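Local coordinates for fatty acid/retinol binding protein protein 7, isoform A, confirmed BY transcript evidence (Caenorhabditis elegans, PDB 2W9Y) that probably binds and carries lipids such as fatty acids and retinoids, as other nematode fatty-acid and retinol-binding proteins do, at residues Pro17-Glu22 / Ala67-Gly72; Lys13-Thr18 / Lys114-Glu119. All blocks are in the same frame, centred on the assembly; numbering follows the deposited sequence. Where two conformers were deposited one is given.

Contact 1 of 2, residues Pro17-Glu22 / Ala67-Gly72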
loop_
_atom_site.group_PDB
_atom_site.type_symbol
_atom_site.label_atom_id
_atom_site.label_comp_id
_atom_site.label_asym_id
_atom_site.label_seq_id
_atom_site.Cartn_x
_atom_site.Cartn_y
_atom_site.Cartn_z
ATOM N N PRO A 17 2.611 -3.982 -2.729
ATOM C CA PRO A 17 3.874 -3.754 -3.501
ATOM C C PRO A 17 5.100 -3.839 -2.609
ATOM O O PRO A 17 5.019 -3.590 -1.405
ATOM C CB PRO A 17 3.727 -2.331 -4.031
ATOM C CG PRO A 17 2.164 -2.075 -4.062
ATOM C CD PRO A 17 1.699 -2.790 -2.800
ATOM N N THR A 18 6.224 -4.220 -3.202
ATOM C CA THR A 18 7.515 -4.357 -2.506
ATOM C C THR A 18 7.881 -3.099 -1.744
ATOM O O THR A 18 8.312 -3.178 -0.530
ATOM C CB THR A 18 8.643 -4.817 -3.458
ATOM O OG1 THR A 18 8.333 -6.181 -3.856
ATOM C CG2 THR A 18 10.007 -4.862 -2.684
ATOM N N GLU A 19 7.643 -1.953 -2.394
ATOM C CA GLU A 19 8.042 -0.715 -1.775
ATOM C C GLU A 19 7.262 -0.426 -0.463
ATOM O O GLU A 19 7.869 0.064 0.496
ATOM C CB GLU A 19 7.987 0.467 -2.746
ATOM C CG GLU A 19 6.604 0.638 -3.485
ATOM C CD GLU A 19 6.534 -0.090 -4.848
ATOM O OE1 GLU A 19 5.815 0.428 -5.782
ATOM O OE2 GLU A 19 7.155 -1.178 -5.001
ATOM N N GLN A 20 5.969 -0.755 -0.396
ATOM C CA GLN A 20 5.230 -0.608 0.873
ATOM C C GLN A 20 5.824 -1.506 1.946
ATOM O O GLN A 20 5.948 -1.063 3.072
ATOM C CB GLN A 20 3.712 -0.895 0.749
ATOM C CG GLN A 20 2.805 0.379 0.550
ATOM C CD GLN A 20 2.719 0.800 -0.931
ATOM O OE1 GLN A 20 3.391 0.250 -1.804
ATOM N NE2 GLN A 20 1.901 1.779 -1.200
ATOM N N LEU A 21 6.149 -2.764 1.600
ATOM C CA LEU A 21 6.659 -3.706 2.593
ATOM C C LEU A 21 8.034 -3.291 3.060
ATOM O O LEU A 21 8.319 -3.386 4.272
ATOM C CB LEU A 21 6.720 -5.131 2.009
ATOM C CG LEU A 21 5.356 -5.775 1.779
ATOM C CD1 LEU A 21 5.410 -7.145 0.988
ATOM C CD2 LEU A 21 4.643 -6.038 3.104
ATOM N N GLU A 22 8.879 -2.819 2.142
ATOM C CA GLU A 22 10.245 -2.417 2.513
ATOM C C GLU A 22 10.152 -1.204 3.370
ATOM O O GLU A 22 10.913 -1.099 4.365
ATOM C CB GLU A 22 11.128 -2.092 1.272
ATOM C CG GLU A 22 11.583 -3.378 0.497
ATOM C CD GLU A 22 12.334 -3.079 -0.812
ATOM O OE1 GLU A 22 12.237 -1.961 -1.361
ATOM O OE2 GLU A 22 13.020 -3.973 -1.320
ATOM N N ALA A 67 7.558 9.337 0.578
ATOM C CA ALA A 67 7.497 9.859 -0.798
ATOM C C ALA A 67 8.062 8.873 -1.817
ATOM O O ALA A 67 7.581 8.788 -2.950
ATOM C CB ALA A 67 8.262 11.163 -0.920
ATOM N N THR A 68 9.099 8.150 -1.414
ATOM C CA THR A 68 9.709 7.139 -2.303
ATOM C C THR A 68 8.752 5.978 -2.582
ATOM O O THR A 68 8.693 5.441 -3.710
ATOM C CB THR A 68 11.100 6.640 -1.680
ATOM O OG1 THR A 68 12.073 7.681 -1.864
ATOM C CG2 THR A 68 11.605 5.412 -2.401
ATOM N N VAL A 69 7.935 5.613 -1.584
ATOM C CA VAL A 69 6.951 4.577 -1.792
ATOM C C VAL A 69 5.959 5.079 -2.866
ATOM O O VAL A 69 5.671 4.388 -3.842
ATOM C CB VAL A 69 6.166 4.269 -0.521
ATOM C CG1 VAL A 69 5.110 3.247 -0.780
ATOM C CG2 VAL A 69 7.099 3.694 0.576
ATOM N N LEU A 70 5.469 6.297 -2.726
ATOM C CA LEU A 70 4.457 6.797 -3.658
ATOM C C LEU A 70 5.019 6.948 -5.066
ATOM O O LEU A 70 4.361 6.666 -6.060
ATOM C CB LEU A 70 3.896 8.110 -3.126
ATOM C CG LEU A 70 2.758 7.956 -2.065
ATOM C CD1 LEU A 70 3.166 7.142 -0.856
ATOM C CD2 LEU A 70 2.092 9.286 -1.569
ATOM N N GLU A 71 6.257 7.348 -5.166
ATOM C CA GLU A 71 6.975 7.439 -6.448
ATOM C C GLU A 71 7.036 6.082 -7.147
ATOM O O GLU A 71 6.813 5.955 -8.378
ATOM C CB GLU A 71 8.391 8.003 -6.174
ATOM C CG GLU A 71 9.247 8.255 -7.445
ATOM C CD GLU A 71 8.620 9.313 -8.353
ATOM O OE1 GLU A 71 7.840 10.174 -7.828
ATOM O OE2 GLU A 71 8.906 9.276 -9.582
ATOM N N GLY A 72 7.310 5.059 -6.337
ATOM C CA GLY A 72 7.391 3.686 -6.767
ATOM C C GLY A 72 6.088 3.144 -7.303
ATOM O O GLY A 72 6.062 2.430 -8.338
#

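Contact 2 of 2, residues Lys13-Thr18 / Lys114-Glu119. With SO4 (sulfate ion), chain C.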
loop_
_atom_site.group_PDB
_atom_site.type_symbol
_atom_site.label_atom_id
_atom_site.label_comp_id
_atom_site.label_asym_id
_atom_site.label_seq_id
_atom_site.Cartn_x
_atom_site.Cartn_y
_atom_site.Cartn_z
ATOM N N LYS A 13 -1.486 -9.548 2.512
ATOM C CA LYS A 13 -0.079 -9.480 2.181
ATOM C C LYS A 13 0.214 -9.711 0.709
ATOM O O LYS A 13 1.098 -9.037 0.158
ATOM C CB LYS A 13 0.750 -10.364 3.080
ATOM C CG LYS A 13 0.798 -9.786 4.517
ATOM C CD LYS A 13 1.629 -10.721 5.450
ATOM C CE LYS A 13 0.931 -12.015 5.750
ATOM N NZ LYS A 13 1.535 -12.569 7.005
ATOM N N ASN A 14 -0.489 -10.677 0.087
ATOM C CA ASN A 14 -0.405 -10.957 -1.325
ATOM C C ASN A 14 -0.404 -9.750 -2.249
ATOM O O ASN A 14 0.347 -9.758 -3.255
ATOM C CB ASN A 14 -1.549 -11.861 -1.779
ATOM C CG ASN A 14 -1.378 -13.292 -1.393
ATOM O OD1 ASN A 14 -0.359 -13.682 -0.830
ATOM N ND2 ASN A 14 -2.414 -14.098 -1.644
ATOM N N PHE A 15 -1.210 -8.714 -1.932
ATOM C CA PHE A 15 -1.376 -7.537 -2.784
ATOM C C PHE A 15 -0.365 -6.381 -2.525
ATOM O O PHE A 15 -0.371 -5.396 -3.249
ATOM C CB PHE A 15 -2.810 -6.961 -2.624
ATOM C CG PHE A 15 -3.824 -7.828 -3.226
ATOM C CD1 PHE A 15 -3.919 -7.933 -4.615
ATOM C CD2 PHE A 15 -4.636 -8.610 -2.441
ATOM C CE1 PHE A 15 -4.842 -8.812 -5.206
ATOM C CE2 PHE A 15 -5.616 -9.432 -3.018
ATOM C CZ PHE A 15 -5.711 -9.545 -4.377
ATOM N N PHE A 16 0.452 -6.475 -1.477
ATOM C CA PHE A 16 1.328 -5.356 -1.098
ATOM C C PHE A 16 2.472 -5.177 -2.138
ATOM O O PHE A 16 3.180 -6.129 -2.398
ATOM C CB PHE A 16 1.976 -5.588 0.314
ATOM C CG PHE A 16 1.211 -4.923 1.441
ATOM C CD1 PHE A 16 -0.118 -5.298 1.764
ATOM C CD2 PHE A 16 1.780 -3.881 2.132
ATOM C CE1 PHE A 16 -0.818 -4.638 2.773
ATOM C CE2 PHE A 16 1.112 -3.235 3.145
ATOM C CZ PHE A 16 -0.196 -3.600 3.468
ATOM N N PRO A 17 2.611 -3.982 -2.729
ATOM C CA PRO A 17 3.874 -3.754 -3.501
ATOM C C PRO A 17 5.100 -3.839 -2.609
ATOM O O PRO A 17 5.019 -3.590 -1.405
ATOM C CB PRO A 17 3.727 -2.331 -4.031
ATOM C CG PRO A 17 2.164 -2.075 -4.062
ATOM C CD PRO A 17 1.699 -2.790 -2.800
ATOM N N THR A 18 6.224 -4.220 -3.202
ATOM C CA THR A 18 7.515 -4.357 -2.506
ATOM C C THR A 18 7.881 -3.099 -1.744
ATOM O O THR A 18 8.312 -3.178 -0.530
ATOM C CB THR A 18 8.643 -4.817 -3.458
ATOM O OG1 THR A 18 8.333 -6.181 -3.856
ATOM C CG2 THR A 18 10.007 -4.862 -2.684
ATOM N N LYS A 114 -10.272 -10.058 -0.438
ATOM C CA LYS A 114 -10.987 -11.187 -1.093
ATOM C C LYS A 114 -11.727 -10.617 -2.310
ATOM O O LYS A 114 -11.806 -11.300 -3.337
ATOM C CB LYS A 114 -12.063 -11.859 -0.152
ATOM C CG LYS A 114 -11.495 -12.423 1.161
ATOM C CD LYS A 114 -10.821 -13.712 0.945
ATOM C CE LYS A 114 -10.235 -14.322 2.319
ATOM N NZ LYS A 114 -11.237 -14.681 3.342
ATOM N N ARG A 115 -12.293 -9.413 -2.188
ATOM C CA ARG A 115 -13.003 -8.760 -3.379
ATOM C C ARG A 115 -12.013 -8.493 -4.500
ATOM O O ARG A 115 -12.304 -8.761 -5.643
ATOM C CB ARG A 115 -13.688 -7.448 -3.024
ATOM C CG ARG A 115 -15.032 -7.626 -2.245
ATOM C CD ARG A 115 -16.142 -8.206 -3.100
ATOM N NE ARG A 115 -16.378 -7.265 -4.187
ATOM C CZ ARG A 115 -16.368 -7.550 -5.474
ATOM N NH1 ARG A 115 -16.279 -8.794 -5.880
ATOM N NH2 ARG A 115 -16.494 -6.587 -6.361
ATOM N N LEU A 116 -10.840 -7.962 -4.174
ATOM C CA LEU A 116 -9.799 -7.776 -5.181
ATOM C C LEU A 116 -9.387 -9.009 -5.932
ATOM O O LEU A 116 -9.099 -8.964 -7.144
ATOM C CB LEU A 116 -8.525 -7.202 -4.520
ATOM C CG LEU A 116 -8.588 -5.714 -4.219
ATOM C CD1 LEU A 116 -7.334 -5.410 -3.319
ATOM C CD2 LEU A 116 -8.591 -4.942 -5.509
ATOM N N HIS A 117 -9.242 -10.103 -5.206
ATOM C CA HIS A 117 -8.917 -11.377 -5.876
ATOM C C HIS A 117 -10.051 -11.802 -6.818
ATOM O O HIS A 117 -9.794 -12.280 -7.920
ATOM C CB HIS A 117 -8.675 -12.461 -4.837
ATOM C CG HIS A 117 -8.250 -13.787 -5.404
ATOM N ND1 HIS A 117 -7.040 -13.977 -6.033
ATOM C CD2 HIS A 117 -8.903 -14.978 -5.490
ATOM C CE1 HIS A 117 -6.953 -15.231 -6.456
ATOM N NE2 HIS A 117 -8.048 -15.871 -6.102
ATOM N N GLN A 118 -11.291 -11.715 -6.342
ATOM C CA GLN A 118 -12.440 -12.099 -7.194
ATOM C C GLN A 118 -12.460 -11.224 -8.472
ATOM O O GLN A 118 -12.643 -11.719 -9.614
ATOM C CB GLN A 118 -13.732 -11.965 -6.382
ATOM C CG GLN A 118 -14.980 -12.602 -7.020
ATOM C CD GLN A 118 -15.789 -11.584 -7.855
ATOM O OE1 GLN A 118 -15.349 -10.447 -8.139
ATOM N NE2 GLN A 118 -16.980 -11.990 -8.230
ATOM N N GLU A 119 -12.202 -9.928 -8.305
ATOM C CA GLU A 119 -12.288 -8.993 -9.410
ATOM C C GLU A 119 -11.213 -9.254 -10.429
ATOM O O GLU A 119 -11.416 -9.060 -11.655
ATOM C CB GLU A 119 -12.166 -7.567 -8.885
ATOM C CG GLU A 119 -13.413 -7.092 -8.118
ATOM C CD GLU A 119 -13.186 -5.791 -7.367
ATOM O OE1 GLU A 119 -12.436 -5.790 -6.353
ATOM O OE2 GLU A 119 -13.756 -4.760 -7.772
HETATM S S SO4 C . -16.311 -3.157 -5.074
HETATM O O1 SO4 C . -15.039 -2.426 -5.178
HETATM O O2 SO4 C . -16.463 -3.758 -6.409
HETATM O O3 SO4 C . -16.242 -4.150 -4.001
HETATM O O4 SO4 C . -17.449 -2.257 -4.759
#

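Contact 1 of 2, residues Pro17-Glu22 / Ala67-Gly72
Val69 and Gln20 pack by van der Waals contact, a valine methyl on the flat face of an amide. CG1 of Val69 lies straight above CD of Gln20, 3.4 Å away, evenly placed between OE1 and NE2. The two side chains meet at about a right angle, while CG2 of Val69 packs 3.7 Å from the backbone O of Glu19. The same valine is also met by Glu19, whose CG stands 4.0 Å from Val69 CG1.

Among the polar groups, Glu19 OE1 and Gly72 O are two acceptors 3.3 Å apart that do not bond. In Glu19, chi1 of 53° sets CG between N and the carbonyl carbon, and a bend at chi2 (-92°) carries the carboxylate along to Gly72. There OE1 lies against the backbone, 3.1 Å from Gly72 C. Asn73 gives ND2 to Glu19 OE1 and takes Gln20 NE2 on OD1, and Arg76 forms a salt bridge with Glu19 OE2, so residues just after segment 67-72 hold both polar ends.

The short axes run nearly antiparallel (166°), 9.0 Å apart. Helix 18-26 thus lies alongside helix 60-75, while Gln20 and Pro17 also touch helix 82-104.

Contact 2 of 2, residues Lys13-Thr18 / Lys114-Glu119
Phe15 and Leu116 join a short 3-10 turn to a helix distant in sequence, an example of one aromatic ring doing most of the work of a long-range contact. From the turn at residues 13-15, CB of Phe15 points toward helix 111-121. A chi1 of -71° places CG opposite the carbonyl carbon, and the ring then extends outward to the helix. Along the ring's two sides, CE1 and CE2 come within 4.1 Å and 4.0 Å of Leu116 CB. At the tip, CZ is nearer still, 3.7 Å from that CB. The leucine methylene sits over one ring face, 28° off the normal, in a CH-pi contact, and Leu116 CD1 lies above the ring centre on the same face. CZ also reaches the next residue, lying 3.7 Å from His117 N, which approaches obliquely. The imidazole itself leads away from the ring, and its ND1 is hydrogen-bonded to the C-terminal carboxylate of Phe140.

On another side of the helix, Arg115 grips a sulfate, probably from the crystallisation liquor. Its NH2 donates to sulfate O2 over 2.8 Å, and NE donates to O3 over 3.1 Å, a two-pronged hold that would fix the rotation of the guanidinium. Gln118 OE1 accepts a weak bond from NH1. In one of two conformers, Glu119 OE2 nears the sulfate, salt-bridges Lys90 and pairs with Arg115 by charge alone, out of the guanidinium plane.

Tyr87, Leu91 and Met94 of helix 82-104 also touch Phe15, and the Tyr87 hydroxyl bonds to Leu116 O. The ring is therefore buried between helices 82-104 and 111-121, just before helix 18-26 begins.

How the contacts relate
Contacts 1 and 2 share Pro17 and Thr18 and lead in different directions from one continuous piece of chain, their centres 16 Å apart. Pro17, the N-cap residue, marks the switch: before it, the turn and loop engage helix 111-121; after it, helix 18-26 engages helix 60-75. They also touch directly, with Leu21 CG 3.7 Å from Phe16 CB. Helix 82-104 is their common neighbour, and its Val95 meets Phe16, Pro17 and Gln20 in turn. Together they illustrate how a short connector can tie separate helices of an all-helical protein to one shared neighbour, helix 82-104. The sulfate belongs to contact 2 and need not mark a lipid site.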